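Local coordinates for protein endoglucanase (Ganoderma lucidum, PDB 5D8Z) that probably hydrolyses internal beta-1,4-glucosidic bonds in cellulose, as a member of glycoside hydrolase family 5, at residues 335-339 against 340-344; 55-59 against 60-64. All blocks are in the same frame, centred on the assembly; numbering follows the deposited sequence.

Interaction 1 (335-339 against 340-344)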
loop_
_atom_site.group_PDB
_atom_site.type_symbol
_atom_site.label_atom_id
_atom_site.label_comp_id
_atom_site.label_asym_id
_atom_site.label_seq_id
_atom_site.Cartn_x
_atom_site.Cartn_y
_atom_site.Cartn_z
ATOM N N ALA A 335 -20.140 6.361 -3.930
ATOM C CA ALA A 335 -20.190 7.519 -4.802
ATOM C C ALA A 335 -18.832 7.811 -5.452
ATOM O O ALA A 335 -18.754 8.065 -6.660
ATOM C CB ALA A 335 -20.625 8.721 -3.994
ATOM N N LEU A 336 -17.777 7.776 -4.633
ATOM C CA LEU A 336 -16.465 8.286 -5.020
ATOM C C LEU A 336 -15.747 7.352 -5.962
ATOM O O LEU A 336 -14.974 7.783 -6.831
ATOM C CB LEU A 336 -15.600 8.472 -3.791
ATOM C CG LEU A 336 -14.205 9.027 -4.037
ATOM C CD1 LEU A 336 -14.292 10.324 -4.801
ATOM C CD2 LEU A 336 -13.500 9.247 -2.723
ATOM N N VAL A 337 -16.007 6.069 -5.778
ATOM C CA VAL A 337 -15.491 5.077 -6.679
ATOM C C VAL A 337 -16.133 5.184 -8.064
ATOM O O VAL A 337 -15.442 5.025 -9.084
ATOM C CB VAL A 337 -15.694 3.662 -6.121
ATOM C CG1 VAL A 337 -15.245 2.616 -7.135
ATOM C CG2 VAL A 337 -14.909 3.499 -4.846
ATOM N N SER A 338 -17.442 5.421 -8.111
ATOM C CA SER A 338 -18.133 5.445 -9.404
ATOM C C SER A 338 -18.041 6.810 -10.086
ATOM O O SER A 338 -18.000 6.885 -11.296
ATOM C CB SER A 338 -19.586 5.014 -9.266
ATOM O OG SER A 338 -20.303 5.946 -8.492
ATOM N N ALA A 339 -17.987 7.881 -9.318
ATOM C CA ALA A 339 -17.769 9.201 -9.897
ATOM C C ALA A 339 -16.318 9.399 -10.345
ATOM O O ALA A 339 -16.078 9.958 -11.412
ATOM C CB ALA A 339 -18.165 10.298 -8.914
ATOM N N CYS A 340 -15.352 8.939 -9.550
ATOM C CA CYS A 340 -13.955 9.295 -9.804
ATOM C C CYS A 340 -12.916 8.167 -9.950
ATOM O O CYS A 340 -12.196 8.129 -10.934
ATOM C CB CYS A 340 -13.501 10.301 -8.745
ATOM S SG CYS A 340 -14.161 11.973 -9.024
ATOM N N LEU A 341 -12.838 7.257 -8.992
ATOM C CA LEU A 341 -11.674 6.400 -8.881
ATOM C C LEU A 341 -11.664 5.251 -9.838
ATOM O O LEU A 341 -10.602 4.735 -10.134
ATOM C CB LEU A 341 -11.540 5.837 -7.480
ATOM C CG LEU A 341 -11.363 6.786 -6.314
ATOM C CD1 LEU A 341 -11.338 5.981 -5.027
ATOM C CD2 LEU A 341 -10.065 7.562 -6.429
ATOM N N ALA A 342 -12.822 4.809 -10.305
ATOM C CA ALA A 342 -12.848 3.655 -11.221
ATOM C C ALA A 342 -12.312 4.023 -12.596
ATOM O O ALA A 342 -12.810 4.934 -13.234
ATOM C CB ALA A 342 -14.244 3.081 -11.341
ATOM N N PRO A 343 -11.275 3.318 -13.053
ATOM C CA PRO A 343 -10.834 3.494 -14.425
ATOM C C PRO A 343 -11.984 3.540 -15.442
ATOM O O PRO A 343 -11.941 4.351 -16.379
ATOM C CB PRO A 343 -9.949 2.261 -14.678
ATOM C CG PRO A 343 -9.937 1.485 -13.407
ATOM C CD PRO A 343 -10.389 2.400 -12.326
ATOM N N ASN A 344 -13.007 2.702 -15.250
ATOM C CA ASN A 344 -14.169 2.654 -16.154
ATOM C C ASN A 344 -15.138 3.841 -15.988
ATOM O O ASN A 344 -16.340 3.648 -15.941
ATOM C CB ASN A 344 -14.939 1.336 -15.931
ATOM C CG ASN A 344 -15.069 0.513 -17.192
ATOM O OD1 ASN A 344 -15.348 1.041 -18.276
ATOM N ND2 ASN A 344 -14.853 -0.796 -17.064
#
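Leu-336 faces Cys-340 and Leu-341 one turn further along the same helix. With its CG anti to the backbone N (chi1 -179°), Leu-336 CD1 approaches Cys-340 CB at 4.0 Å while Leu-336 CG lies alongside Leu-341 CG. The carbonyl of Leu-336 takes two donors. Cys-340 N, 3.0 Å from Leu-336 O, comes from above the carbonyl plane, whereas Leu-341 N lies in that plane at 3.1 Å from the same oxygen, with the straighter N-H approach. This second bond, from five residues on, is the first of the wider kind.

Val-337 continues it: Val-337 O receives Ala-342 N, five residues on, at 2.9 Å, again in the carbonyl plane. This is pi-type bonding at the close of the short helix 335-341, which follows the eight-stranded TIM barrel and a small hairpin in the chain. Ala-342 is the first residue to leave helical torsions; its CB sits beside Val-337 O and, more loosely, CG1 of the same valine. The other branch, Val-337 CG2, meets Leu-341 CD1 at 4.4 Å, and both residues also touch Glu-322 in a neighbouring loop.

Ser-338 turns its hydroxyl back along the helix: Ser-338 OG, with chi1 at 66°, donates to Ala-335 O at 3.2 Å from above the carbonyl plane. That oxygen also receives Ala-339 N, so it too is held twice.

Ala-339 lies next to the covalent tie of this region, Ala-339 CB being 4.3 Å from Cys-340 SG. The sulfur is anti to its own carbonyl carbon and lies close to the Ala-339 carbonyl group; from there it forms a disulfide with Cys-290 of helix 283-298, fastening this last helix to an earlier one through a buried cysteine.

Interaction 2 (55-59 against 60-64)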
loop_
_atom_site.group_PDB
_atom_site.type_symbol
_atom_site.label_atom_id
_atom_site.label_comp_id
_atom_site.label_asym_id
_atom_site.label_seq_id
_atom_site.Cartn_x
_atom_site.Cartn_y
_atom_site.Cartn_z
ATOM N N TYR A 55 -15.399 -15.171 8.616
ATOM C CA TYR A 55 -16.492 -14.393 9.174
ATOM C C TYR A 55 -16.243 -12.918 9.021
ATOM O O TYR A 55 -16.354 -12.175 9.982
ATOM C CB TYR A 55 -16.706 -14.808 10.633
ATOM C CG TYR A 55 -16.669 -16.318 10.732
ATOM C CD1 TYR A 55 -17.787 -17.085 10.412
ATOM C CD2 TYR A 55 -15.484 -16.982 11.078
ATOM C CE1 TYR A 55 -17.734 -18.467 10.445
ATOM C CE2 TYR A 55 -15.415 -18.368 11.110
ATOM C CZ TYR A 55 -16.538 -19.110 10.792
ATOM O OH TYR A 55 -16.458 -20.494 10.854
ATOM N N GLY A 56 -15.892 -12.513 7.801
ATOM C CA GLY A 56 -15.710 -11.101 7.424
ATOM C C GLY A 56 -16.409 -10.866 6.101
ATOM O O GLY A 56 -17.112 -11.755 5.609
ATOM N N ALA A 57 -16.257 -9.680 5.522
ATOM C CA ALA A 57 -16.902 -9.368 4.226
ATOM C C ALA A 57 -16.364 -10.172 3.040
ATOM O O ALA A 57 -15.320 -10.792 3.134
ATOM C CB ALA A 57 -16.779 -7.900 3.915
ATOM N N ASP A 58 -17.105 -10.148 1.927
ATOM C CA ASP A 58 -16.779 -10.892 0.710
ATOM C C ASP A 58 -15.682 -10.078 -0.016
ATOM O O ASP A 58 -15.928 -9.423 -1.027
ATOM C CB ASP A 58 -18.048 -11.073 -0.136
ATOM C CG ASP A 58 -17.906 -12.119 -1.225
ATOM O OD1 ASP A 58 -16.873 -12.133 -1.899
ATOM O OD2 ASP A 58 -18.825 -12.950 -1.421
ATOM N N GLY A 59 -14.468 -10.099 0.519
ATOM C CA GLY A 59 -13.343 -9.471 -0.142
ATOM C C GLY A 59 -13.071 -10.074 -1.509
ATOM O O GLY A 59 -12.766 -9.367 -2.450
ATOM N N ALA A 60 -13.176 -11.379 -1.639
ATOM C CA ALA A 60 -13.018 -11.978 -2.969
ATOM C C ALA A 60 -14.014 -11.400 -3.985
ATOM O O ALA A 60 -13.616 -11.011 -5.094
ATOM C CB ALA A 60 -13.137 -13.510 -2.894
ATOM N N GLY A 61 -15.287 -11.315 -3.597
ATOM C CA GLY A 61 -16.331 -10.818 -4.482
ATOM C C GLY A 61 -16.116 -9.358 -4.808
ATOM O O GLY A 61 -16.105 -8.978 -5.971
ATOM N N GLN A 62 -15.919 -8.557 -3.767
ATOM C CA GLN A 62 -15.394 -7.199 -3.890
ATOM C C GLN A 62 -14.352 -7.053 -5.021
ATOM O O GLN A 62 -14.415 -6.125 -5.831
ATOM C CB GLN A 62 -14.780 -6.744 -2.537
ATOM C CG GLN A 62 -15.788 -6.427 -1.419
ATOM C CD GLN A 62 -15.157 -5.741 -0.197
ATOM O OE1 GLN A 62 -14.090 -5.120 -0.292
ATOM N NE2 GLN A 62 -15.825 -5.824 0.947
ATOM N N MET A 63 -13.415 -7.993 -5.084
ATOM C CA MET A 63 -12.347 -7.941 -6.079
ATOM C C MET A 63 -12.853 -8.418 -7.439
ATOM O O MET A 63 -12.573 -7.757 -8.433
ATOM C CB MET A 63 -11.084 -8.686 -5.599
ATOM C CG MET A 63 -10.421 -7.970 -4.426
ATOM S SD MET A 63 -8.908 -8.630 -3.691
ATOM C CE MET A 63 -9.313 -10.349 -3.458
ATOM N N LYS A 64 -13.615 -9.512 -7.508
ATOM C CA LYS A 64 -14.265 -9.875 -8.794
ATOM C C LYS A 64 -14.932 -8.650 -9.416
ATOM O O LYS A 64 -14.822 -8.382 -10.606
ATOM C CB LYS A 64 -15.333 -10.955 -8.619
ATOM C CG LYS A 64 -14.940 -12.366 -9.056
ATOM C CD LYS A 64 -15.367 -12.672 -10.503
ATOM C CE LYS A 64 -16.840 -13.041 -10.671
ATOM N NZ LYS A 64 -17.140 -14.416 -10.186
#
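Asp-58 does two jobs at once: it is the centre of an inverse gamma turn and the N-cap of helix 59-68, its OD1 accepting Gly-61 N. That helix is the link in a right-handed beta-alpha-beta crossover of the TIM barrel, running between parallel neighbours 24-30 and 74-79. The carboxylate is brought over the first turn because CG lies anti to the backbone N (chi1 -165°). The modelled distance from Asp-58 OD1 to Gly-61 N, 2.5 Å, is doubtful in detail at 2.7 Å resolution.

Asp-58 O begins the regular helical bonding, receiving Gln-62 N at 2.9 Å and nearly along the C=O axis. Gln-62 folds its CB and CG back over that oxygen, then extends so that Gln-62 NE2 comes to 3.7 Å from Ala-57 CB. The polar end works beyond the turn: OE1 accepts from Gly-312 N, at the end of the last barrel strand. Cut back to an alanine, the side chain would lose its amide, which is likely to leave Gly-312 N without this acceptor and take away the NE2 contact with the Ala-57 methyl.

Met-63 N continues the series to Gly-59 O at 3.0 Å, with the donor tilted 27° from the carbonyl plane. The methionine chain bends at chi3 (-48°), bringing Met-63 CE back to 3.7 Å from Gly-59 O.

Overall arrangement
From the N terminus, strand 24-30 leads through a loop to interaction 2, where helix 59-68 starts; the remaining barrel strands and helices follow, and interaction 1 comes at the end of the modelled chain. Each is one continuous piece, so the two stand in series, neither nesting nor crossing, and neither closes a long loop. The centres of interactions 1 and 2 are about 19 Å apart. The nearest atoms of interactions 1 and 2 are about 9 Å apart and do not touch, but shared neighbours link their surroundings. Past helix 335-341, Asn-344 bonds through its backbone to Asp-70, just beyond helix 59-68. Glu-322 and Val-323, adjacent in the loop after strand 303-312, touch interactions 1 and 2 respectively.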